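Local coordinates for protein elongation factor G (Thermus thermophilus, PDB 2DY1) that binds GTP and magnesium and probably acts as a GTPase of the elongation factor G family in the translocation step of protein synthesis, at residues A[154-159]-A[248-253]; A[457-462]-A[568-573]; A[461-466]-A[486-491]. All blocks are in the same frame, centred on the assembly; numbering follows the deposited sequence.

Overall arrangement
The three contacts illustrate how a multidomain GTP-binding protein is built from strand pairings, parallel in one module and antiparallel in the others. Contact 1 comes first along the chain, in the mixed sheet of the GTP-binding domain. The other two lie on the opposite side of the chain's centre, with centres about 62 and 69 Å from that of contact 1. Contacts 2 and 3, centres about 11 Å apart, share Lys-461 and Lys-462: strand 457-460 pairs with 569-583, the chain passes through the short loop 461-463 into 464-474, and that strand pairs with 477-489. Ile-460 packs on Leu-487 and Pro-489, so the C-terminal sheet and the domain IV hairpin meet directly, far from the GTP-binding domain.

Contact 1. Residues A[154-159]-A[248-253]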
loop_
_atom_site.group_PDB
_atom_site.type_symbol
_atom_site.label_atom_id
_atom_site.label_comp_id
_atom_site.label_asym_id
_atom_site.label_seq_id
_atom_site.Cartn_x
_atom_site.Cartn_y
_atom_site.Cartn_z
ATOM N N GLY A 154 9.797 -20.091 -10.996
ATOM C CA GLY A 154 9.326 -21.012 -12.007
ATOM C C GLY A 154 10.030 -20.999 -13.346
ATOM O O GLY A 154 11.261 -21.092 -13.408
ATOM N N PRO A 155 9.268 -20.867 -14.446
ATOM C CA PRO A 155 9.807 -20.862 -15.800
ATOM C C PRO A 155 10.664 -19.683 -16.247
ATOM O O PRO A 155 10.335 -18.988 -17.201
ATOM C CB PRO A 155 8.564 -21.075 -16.665
ATOM C CG PRO A 155 7.511 -20.359 -15.895
ATOM C CD PRO A 155 7.801 -20.699 -14.457
ATOM N N ILE A 156 11.790 -19.486 -15.574
ATOM C CA ILE A 156 12.692 -18.415 -15.977
ATOM C C ILE A 156 13.408 -18.821 -17.260
ATOM O O ILE A 156 13.509 -20.011 -17.597
ATOM C CB ILE A 156 13.734 -18.080 -14.884
ATOM C CG1 ILE A 156 14.517 -19.335 -14.488
ATOM C CG2 ILE A 156 13.030 -17.476 -13.691
ATOM C CD1 ILE A 156 16.008 -19.120 -14.393
ATOM N N LEU A 157 13.906 -17.831 -17.987
ATOM C CA LEU A 157 14.582 -18.088 -19.246
ATOM C C LEU A 157 15.840 -17.222 -19.285
ATOM O O LEU A 157 15.773 -16.028 -19.557
ATOM C CB LEU A 157 13.656 -17.722 -20.406
ATOM C CG LEU A 157 14.116 -18.163 -21.795
ATOM C CD1 LEU A 157 13.807 -19.644 -21.982
ATOM C CD2 LEU A 157 13.408 -17.358 -22.849
ATOM N N PRO A 158 17.006 -17.817 -19.015
ATOM C CA PRO A 158 18.243 -17.022 -19.038
ATOM C C PRO A 158 18.586 -16.488 -20.421
ATOM O O PRO A 158 18.780 -17.248 -21.356
ATOM C CB PRO A 158 19.309 -18.004 -18.536
ATOM C CG PRO A 158 18.506 -19.003 -17.720
ATOM C CD PRO A 158 17.256 -19.188 -18.548
ATOM N N ILE A 159 18.655 -15.173 -20.554
ATOM C CA ILE A 159 19.019 -14.551 -21.816
ATOM C C ILE A 159 20.513 -14.273 -21.785
ATOM O O ILE A 159 21.217 -14.439 -22.781
ATOM C CB ILE A 159 18.282 -13.193 -22.013
ATOM C CG1 ILE A 159 16.768 -13.420 -22.025
ATOM C CG2 ILE A 159 18.781 -12.489 -23.269
ATOM C CD1 ILE A 159 16.300 -14.439 -23.045
ATOM N N TYR A 248 9.799 -16.272 -18.165
ATOM C CA TYR A 248 10.250 -15.026 -17.549
ATOM C C TYR A 248 11.717 -14.815 -17.932
ATOM O O TYR A 248 12.605 -15.413 -17.332
ATOM C CB TYR A 248 10.132 -15.136 -16.028
ATOM C CG TYR A 248 8.748 -15.547 -15.552
ATOM C CD1 TYR A 248 8.590 -16.620 -14.676
ATOM C CD2 TYR A 248 7.604 -14.869 -15.986
ATOM C CE1 TYR A 248 7.329 -17.022 -14.241
ATOM C CE2 TYR A 248 6.342 -15.265 -15.558
ATOM C CZ TYR A 248 6.217 -16.345 -14.687
ATOM O OH TYR A 248 4.961 -16.740 -14.273
ATOM N N PRO A 249 11.992 -13.957 -18.923
ATOM C CA PRO A 249 13.390 -13.737 -19.318
ATOM C C PRO A 249 14.205 -13.170 -18.164
ATOM O O PRO A 249 13.682 -12.372 -17.386
ATOM C CB PRO A 249 13.293 -12.719 -20.446
ATOM C CG PRO A 249 11.877 -12.867 -20.966
ATOM C CD PRO A 249 11.073 -13.116 -19.710
ATOM N N VAL A 250 15.470 -13.589 -18.064
ATOM C CA VAL A 250 16.360 -13.077 -17.026
ATOM C C VAL A 250 17.536 -12.402 -17.723
ATOM O O VAL A 250 18.303 -13.036 -18.463
ATOM C CB VAL A 250 16.903 -14.213 -16.124
ATOM C CG1 VAL A 250 17.818 -13.632 -15.029
ATOM C CG2 VAL A 250 15.759 -14.972 -15.490
ATOM N N ALA A 251 17.668 -11.103 -17.490
ATOM C CA ALA A 251 18.724 -10.306 -18.078
ATOM C C ALA A 251 19.692 -9.864 -16.983
ATOM O O ALA A 251 19.370 -9.905 -15.799
ATOM C CB ALA A 251 18.126 -9.073 -18.767
ATOM N N LEU A 252 20.876 -9.465 -17.413
ATOM C CA LEU A 252 21.905 -8.994 -16.502
ATOM C C LEU A 252 22.269 -7.570 -16.899
ATOM O O LEU A 252 22.641 -7.322 -18.053
ATOM C CB LEU A 252 23.126 -9.923 -16.643
ATOM C CG LEU A 252 24.399 -9.825 -15.819
ATOM C CD1 LEU A 252 24.115 -9.872 -14.323
ATOM C CD2 LEU A 252 25.276 -11.017 -16.235
ATOM N N ALA A 253 22.171 -6.626 -15.958
ATOM C CA ALA A 253 22.534 -5.242 -16.267
ATOM C C ALA A 253 22.798 -4.492 -14.972
ATOM O O ALA A 253 22.241 -4.828 -13.932
ATOM C CB ALA A 253 21.404 -4.538 -17.056
#
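Parallel pairing inside the mixed sheet of the P-loop GTPase domain brings strand 156-158 alongside strand 248-252, with Ile-156 facing Tyr-248, Leu-157 facing Pro-249 and Pro-158 facing Val-250. Four backbone hydrogen bonds zigzag between them. Tyr-248 N gives to Pro-155 O at 2.9 Å, and Leu-157 N returns to Tyr-248 O at 2.8 Å; Val-250 N then reaches Leu-157 O, and Ile-159 N reaches Val-250 O with an N-H...O angle of 164°. Pro-249 has no amide hydrogen to give, but in this register its N is not called upon: its CA lies 3.3 Å from Leu-157 O in a CA-H...O contact. Pro-155, at the centre of an inverse gamma turn, leads into the pairing. The CD and CG atoms of its ring both meet Tyr-248 CE1, each at 3.7 Å, in an oblique approach that is neither over the face nor at the edge. Tyr-248 CG stands anti to its own carbonyl carbon (chi1 -53°), which turns the ring back toward the Pro-155 ring. With an alanine here the Pro-155 ring would probably lose its aromatic neighbour, and a gap is likely at the start of the pairing. Farther along, Val-250 CG2 rests on Ile-156 CB at 3.8 Å, and on the other face Ile-159 CG1 lies beside Pro-249 CB at 3.9 Å. Helix 142-153 packs on the side of Pro-158 and Val-250, helices 231-243 and 261-271 on that of Pro-249, while strand 129-134 continues the sheet beyond 248-252 and Trp-119 meets the Tyr-248 ring edge-to-face.

Contact 2. Residues A[457-462]-A[568-573]; sequences RETIKK and HPVLLE
Strands 457-460 and 569-573 run antiparallel, their axes 4.6 Å apart at closest approach and their directions 145° apart, with Arg-457 opposite Leu-572 and Thr-459 opposite Val-570 as hydrogen-bonded pairs. Each of these two pairs is closed by a reciprocal couple of backbone bonds, and a fifth, from Lys-461 N to His-568 O at 3.0 Å, prolongs the pairing beyond the strand end. On the face that bears Thr-459, its CG2 methyl lies beside Val-570 CG2 at 3.5 Å and, obliquely, touches Leu-572 CD1 at 3.8 Å. With OG1 anti to the backbone N (chi1 -166°), the methyl takes the place between N and the carbonyl carbon and meets these apolar neighbours, while OG1 bonds to Met-531 O. Lys-461 extends its chain across Val-570 at about a right angle, and its CD and CE are both pressed to 3.4 Å from Val-570 CG1, tighter than ordinary carbon contact. The same CD reaches the His-568 ring at its edge, near the ring plane, 3.4 Å from ND1. Lys-462 crosses His-568 at about a right angle, its CG 3.8 Å from His-568 CB. Leu-571 CD1 lies against Arg-457 O on the opposite face, where the Glu-458 carboxylate turns off to the backbone amides of Leu-525, Ala-526 and Phe-528. Apolar carbon thus packs over the face of Thr-459, Val-570 and Leu-572, with the lysine methylenes at its edge; Arg-457 forms a salt bridge with Glu-419, while Lys-461 NZ makes a weak, long ion pair with Glu-648. His-568 ND1, covered by Lys-461 methylenes, finds no polar partner in the model; the nearby charge of Lys-461 NZ, 4.9 Å from His-568 ND1, would probably disfavour protonation there.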
loop_
_atom_site.group_PDB
_atom_site.type_symbol
_atom_site.label_atom_id
_atom_site.label_comp_id
_atom_site.label_asym_id
_atom_site.label_seq_id
_atom_site.Cartn_x
_atom_site.Cartn_y
_atom_site.Cartn_z
ATOM N N ARG A 457 -13.331 1.420 27.926
ATOM C CA ARG A 457 -14.771 1.426 28.080
ATOM C C ARG A 457 -15.080 0.994 29.493
ATOM O O ARG A 457 -14.166 0.783 30.292
ATOM C CB ARG A 457 -15.423 0.506 27.051
ATOM C CG ARG A 457 -15.243 1.068 25.649
ATOM C CD ARG A 457 -16.148 0.448 24.626
ATOM N NE ARG A 457 -15.891 1.040 23.319
ATOM C CZ ARG A 457 -16.200 0.443 22.180
ATOM N NH1 ARG A 457 -16.782 -0.746 22.208
ATOM N NH2 ARG A 457 -15.877 1.002 21.021
ATOM N N GLU A 458 -16.364 0.890 29.811
ATOM C CA GLU A 458 -16.768 0.493 31.150
ATOM C C GLU A 458 -17.942 -0.461 31.075
ATOM O O GLU A 458 -18.603 -0.555 30.051
ATOM C CB GLU A 458 -17.199 1.723 31.955
ATOM C CG GLU A 458 -16.097 2.744 32.178
ATOM C CD GLU A 458 -16.592 3.988 32.890
ATOM O OE1 GLU A 458 -17.569 3.881 33.667
ATOM O OE2 GLU A 458 -15.998 5.068 32.688
ATOM N N THR A 459 -18.181 -1.179 32.167
ATOM C CA THR A 459 -19.318 -2.083 32.240
ATOM C C THR A 459 -19.678 -2.271 33.706
ATOM O O THR A 459 -19.089 -1.623 34.582
ATOM C CB THR A 459 -19.037 -3.444 31.562
ATOM O OG1 THR A 459 -20.281 -4.145 31.389
ATOM C CG2 THR A 459 -18.086 -4.298 32.399
ATOM N N ILE A 460 -20.651 -3.133 33.976
ATOM C CA ILE A 460 -21.079 -3.364 35.351
ATOM C C ILE A 460 -20.943 -4.824 35.768
ATOM O O ILE A 460 -21.026 -5.723 34.937
ATOM C CB ILE A 460 -22.542 -2.916 35.555
ATOM C CG1 ILE A 460 -23.442 -3.534 34.486
ATOM C CG2 ILE A 460 -22.636 -1.400 35.501
ATOM C CD1 ILE A 460 -24.946 -3.243 34.701
ATOM N N LYS A 461 -20.756 -5.054 37.069
ATOM C CA LYS A 461 -20.592 -6.409 37.583
ATOM C C LYS A 461 -21.776 -6.959 38.382
ATOM O O LYS A 461 -21.864 -8.169 38.613
ATOM C CB LYS A 461 -19.321 -6.490 38.431
ATOM C CG LYS A 461 -18.024 -6.537 37.623
ATOM C CD LYS A 461 -16.836 -6.823 38.534
ATOM C CE LYS A 461 -15.572 -7.135 37.745
ATOM N NZ LYS A 461 -14.414 -7.434 38.642
ATOM N N LYS A 462 -22.682 -6.085 38.803
ATOM C CA LYS A 462 -23.842 -6.547 39.554
ATOM C C LYS A 462 -25.120 -5.818 39.170
ATOM O O LYS A 462 -25.095 -4.711 38.621
ATOM C CB LYS A 462 -23.600 -6.423 41.065
ATOM C CG LYS A 462 -23.550 -5.007 41.605
ATOM C CD LYS A 462 -23.328 -5.024 43.123
ATOM C CE LYS A 462 -23.290 -3.620 43.708
ATOM N NZ LYS A 462 -23.147 -3.621 45.193
ATOM N N HIS A 568 -21.623 -1.759 40.588
ATOM C CA HIS A 568 -20.217 -2.162 40.617
ATOM C C HIS A 568 -19.543 -2.062 39.248
ATOM O O HIS A 568 -19.209 -3.065 38.608
ATOM C CB HIS A 568 -20.076 -3.578 41.160
ATOM C CG HIS A 568 -18.680 -3.916 41.579
ATOM N ND1 HIS A 568 -17.746 -4.437 40.709
ATOM C CD2 HIS A 568 -18.040 -3.748 42.760
ATOM C CE1 HIS A 568 -16.591 -4.574 41.336
ATOM N NE2 HIS A 568 -16.743 -4.162 42.583
ATOM N N PRO A 569 -19.340 -0.831 38.784
ATOM C CA PRO A 569 -18.704 -0.545 37.498
ATOM C C PRO A 569 -17.223 -0.925 37.490
ATOM O O PRO A 569 -16.543 -0.839 38.517
ATOM C CB PRO A 569 -18.928 0.958 37.334
ATOM C CG PRO A 569 -19.010 1.455 38.742
ATOM C CD PRO A 569 -19.829 0.406 39.416
ATOM N N VAL A 570 -16.739 -1.365 36.332
ATOM C CA VAL A 570 -15.344 -1.753 36.176
ATOM C C VAL A 570 -14.803 -1.280 34.830
ATOM O O VAL A 570 -15.559 -1.137 33.865
ATOM C CB VAL A 570 -15.157 -3.285 36.265
ATOM C CG1 VAL A 570 -15.641 -3.784 37.616
ATOM C CG2 VAL A 570 -15.898 -3.975 35.136
ATOM N N LEU A 571 -13.490 -1.055 34.776
ATOM C CA LEU A 571 -12.818 -0.582 33.566
ATOM C C LEU A 571 -12.473 -1.710 32.605
ATOM O O LEU A 571 -12.017 -2.780 33.019
ATOM C CB LEU A 571 -11.539 0.164 33.947
ATOM C CG LEU A 571 -10.861 0.968 32.833
ATOM C CD1 LEU A 571 -11.709 2.181 32.482
ATOM C CD2 LEU A 571 -9.482 1.407 33.298
ATOM N N LEU A 572 -12.693 -1.466 31.315
ATOM C CA LEU A 572 -12.401 -2.449 30.277
ATOM C C LEU A 572 -11.394 -1.848 29.301
ATOM O O LEU A 572 -11.350 -0.637 29.124
ATOM C CB LEU A 572 -13.671 -2.812 29.503
ATOM C CG LEU A 572 -14.860 -3.394 30.271
ATOM C CD1 LEU A 572 -16.009 -3.605 29.301
ATOM C CD2 LEU A 572 -14.469 -4.717 30.926
ATOM N N GLU A 573 -10.583 -2.700 28.684
ATOM C CA GLU A 573 -9.608 -2.227 27.706
ATOM C C GLU A 573 -9.664 -3.130 26.494
ATOM O O GLU A 573 -10.038 -4.295 26.592
ATOM C CB GLU A 573 -8.189 -2.223 28.296
ATOM C CG GLU A 573 -7.596 -3.596 28.529
ATOM C CD GLU A 573 -6.192 -3.514 29.108
ATOM O OE1 GLU A 573 -5.388 -2.710 28.594
ATOM O OE2 GLU A 573 -5.892 -4.256 30.069
#

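Contact 3. Residues A[461-466]-A[486-491]; sequences KKVAEG and RLEPAS
Ala-464 and Leu-487 form the firm part of this contact, an antiparallel hydrogen-bonded pair in which Leu-487 N meets Ala-464 O at 2.8 Å and Ala-464 N answers to Leu-487 O at 3.2 Å. Both side chains lie on the buried face, against helix 549-566. These strands, 464-474 and 477-489, are the two arms of a beta hairpin in domain IV, and the contact sits at its open end. The other face is more exposed and is organised by charge. Arg-486 runs its chain extended, CG anti to the backbone N (chi1 179°), and ends in a guanidinium gripped by two carboxylates. NH1 bonds to Glu-465 OE2 at 2.9 Å, within the guanidinium plane but from above the carboxylate, the two planes being 75° apart. NE gives to Glu-488 OE2 at 2.8 Å, met on its anti side, and the two salt bridges link Glu-465, Arg-486 and Glu-488. Val-463 CG1 lies over the centre of one guanidinium face, 3.4 Å above the plane, and CG2 of the same valine touches Pro-489 CD at 3.9 Å. Beyond the paired residues Pro-489 still packs on the backbone of 461-463, CG 3.5 Å from Lys-461 C, while the side chains of Lys-461 and Lys-462 point away to the exposed side.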
loop_
_atom_site.group_PDB
_atom_site.type_symbol
_atom_site.label_atom_id
_atom_site.label_comp_id
_atom_site.label_asym_id
_atom_site.label_seq_id
_atom_site.Cartn_x
_atom_site.Cartn_y
_atom_site.Cartn_z
ATOM N N LYS A 461 -20.756 -5.054 37.069
ATOM C CA LYS A 461 -20.592 -6.409 37.583
ATOM C C LYS A 461 -21.776 -6.959 38.382
ATOM O O LYS A 461 -21.864 -8.169 38.613
ATOM C CB LYS A 461 -19.321 -6.490 38.431
ATOM C CG LYS A 461 -18.024 -6.537 37.623
ATOM C CD LYS A 461 -16.836 -6.823 38.534
ATOM C CE LYS A 461 -15.572 -7.135 37.745
ATOM N NZ LYS A 461 -14.414 -7.434 38.642
ATOM N N LYS A 462 -22.682 -6.085 38.803
ATOM C CA LYS A 462 -23.842 -6.547 39.554
ATOM C C LYS A 462 -25.120 -5.818 39.170
ATOM O O LYS A 462 -25.095 -4.711 38.621
ATOM C CB LYS A 462 -23.600 -6.423 41.065
ATOM C CG LYS A 462 -23.550 -5.007 41.605
ATOM C CD LYS A 462 -23.328 -5.024 43.123
ATOM C CE LYS A 462 -23.290 -3.620 43.708
ATOM N NZ LYS A 462 -23.147 -3.621 45.193
ATOM N N VAL A 463 -26.244 -6.469 39.445
ATOM C CA VAL A 463 -27.546 -5.907 39.130
ATOM C C VAL A 463 -27.871 -4.776 40.088
ATOM O O VAL A 463 -27.485 -4.808 41.257
ATOM C CB VAL A 463 -28.651 -6.971 39.247
ATOM C CG1 VAL A 463 -30.010 -6.341 38.956
ATOM C CG2 VAL A 463 -28.382 -8.115 38.280
ATOM N N ALA A 464 -28.581 -3.773 39.583
ATOM C CA ALA A 464 -29.002 -2.647 40.393
ATOM C C ALA A 464 -30.213 -1.999 39.733
ATOM O O ALA A 464 -30.440 -2.164 38.536
ATOM C CB ALA A 464 -27.861 -1.635 40.538
ATOM N N GLU A 465 -30.997 -1.275 40.516
ATOM C CA GLU A 465 -32.163 -0.610 39.962
ATOM C C GLU A 465 -32.492 0.626 40.766
ATOM O O GLU A 465 -32.113 0.761 41.930
ATOM C CB GLU A 465 -33.362 -1.563 39.902
ATOM C CG GLU A 465 -33.946 -1.928 41.257
ATOM C CD GLU A 465 -35.079 -2.932 41.154
ATOM O OE1 GLU A 465 -35.888 -2.983 42.108
ATOM O OE2 GLU A 465 -35.155 -3.668 40.139
ATOM N N GLY A 466 -33.188 1.544 40.124
ATOM C CA GLY A 466 -33.522 2.776 40.779
ATOM C C GLY A 466 -34.298 3.712 39.902
ATOM O O GLY A 466 -34.639 3.407 38.753
ATOM N N ARG A 486 -33.702 -0.776 35.655
ATOM C CA ARG A 486 -32.915 -1.858 36.238
ATOM C C ARG A 486 -31.800 -2.139 35.219
ATOM O O ARG A 486 -32.067 -2.268 34.028
ATOM C CB ARG A 486 -33.790 -3.111 36.422
ATOM C CG ARG A 486 -33.089 -4.325 37.010
ATOM C CD ARG A 486 -34.079 -5.493 37.049
ATOM N NE ARG A 486 -33.529 -6.738 37.586
ATOM C CZ ARG A 486 -33.367 -6.998 38.880
ATOM N NH1 ARG A 486 -33.702 -6.104 39.801
ATOM N NH2 ARG A 486 -32.878 -8.171 39.261
ATOM N N LEU A 487 -30.558 -2.212 35.696
ATOM C CA LEU A 487 -29.403 -2.510 34.845
ATOM C C LEU A 487 -28.850 -3.869 35.247
ATOM O O LEU A 487 -28.685 -4.160 36.430
ATOM C CB LEU A 487 -28.294 -1.460 35.026
ATOM C CG LEU A 487 -28.579 -0.043 34.537
ATOM C CD1 LEU A 487 -27.328 0.809 34.772
ATOM C CD2 LEU A 487 -28.946 -0.043 33.053
ATOM N N GLU A 488 -28.560 -4.706 34.264
ATOM C CA GLU A 488 -28.021 -6.025 34.560
ATOM C C GLU A 488 -26.814 -6.290 33.693
ATOM O O GLU A 488 -26.806 -5.947 32.504
ATOM C CB GLU A 488 -29.059 -7.102 34.270
ATOM C CG GLU A 488 -30.379 -6.886 34.970
ATOM C CD GLU A 488 -31.369 -7.995 34.682
ATOM O OE1 GLU A 488 -31.260 -8.638 33.614
ATOM O OE2 GLU A 488 -32.265 -8.214 35.524
ATOM N N PRO A 489 -25.769 -6.896 34.269
ATOM C CA PRO A 489 -24.583 -7.186 33.463
ATOM C C PRO A 489 -25.048 -8.076 32.315
ATOM O O PRO A 489 -25.918 -8.921 32.507
ATOM C CB PRO A 489 -23.681 -7.939 34.442
ATOM C CG PRO A 489 -24.046 -7.333 35.767
ATOM C CD PRO A 489 -25.561 -7.273 35.678
ATOM N N ALA A 490 -24.494 -7.881 31.122
ATOM C CA ALA A 490 -24.884 -8.698 29.973
ATOM C C ALA A 490 -23.735 -8.740 28.966
ATOM O O ALA A 490 -22.885 -7.858 28.958
ATOM C CB ALA A 490 -26.121 -8.130 29.319
ATOM N N SER A 491 -23.715 -9.757 28.114
ATOM C CA SER A 491 -22.633 -9.872 27.137
ATOM C C SER A 491 -22.770 -8.821 26.047
ATOM O O SER A 491 -21.776 -8.387 25.467
ATOM C CB SER A 491 -22.629 -11.260 26.499
ATOM O OG SER A 491 -23.780 -11.452 25.696
#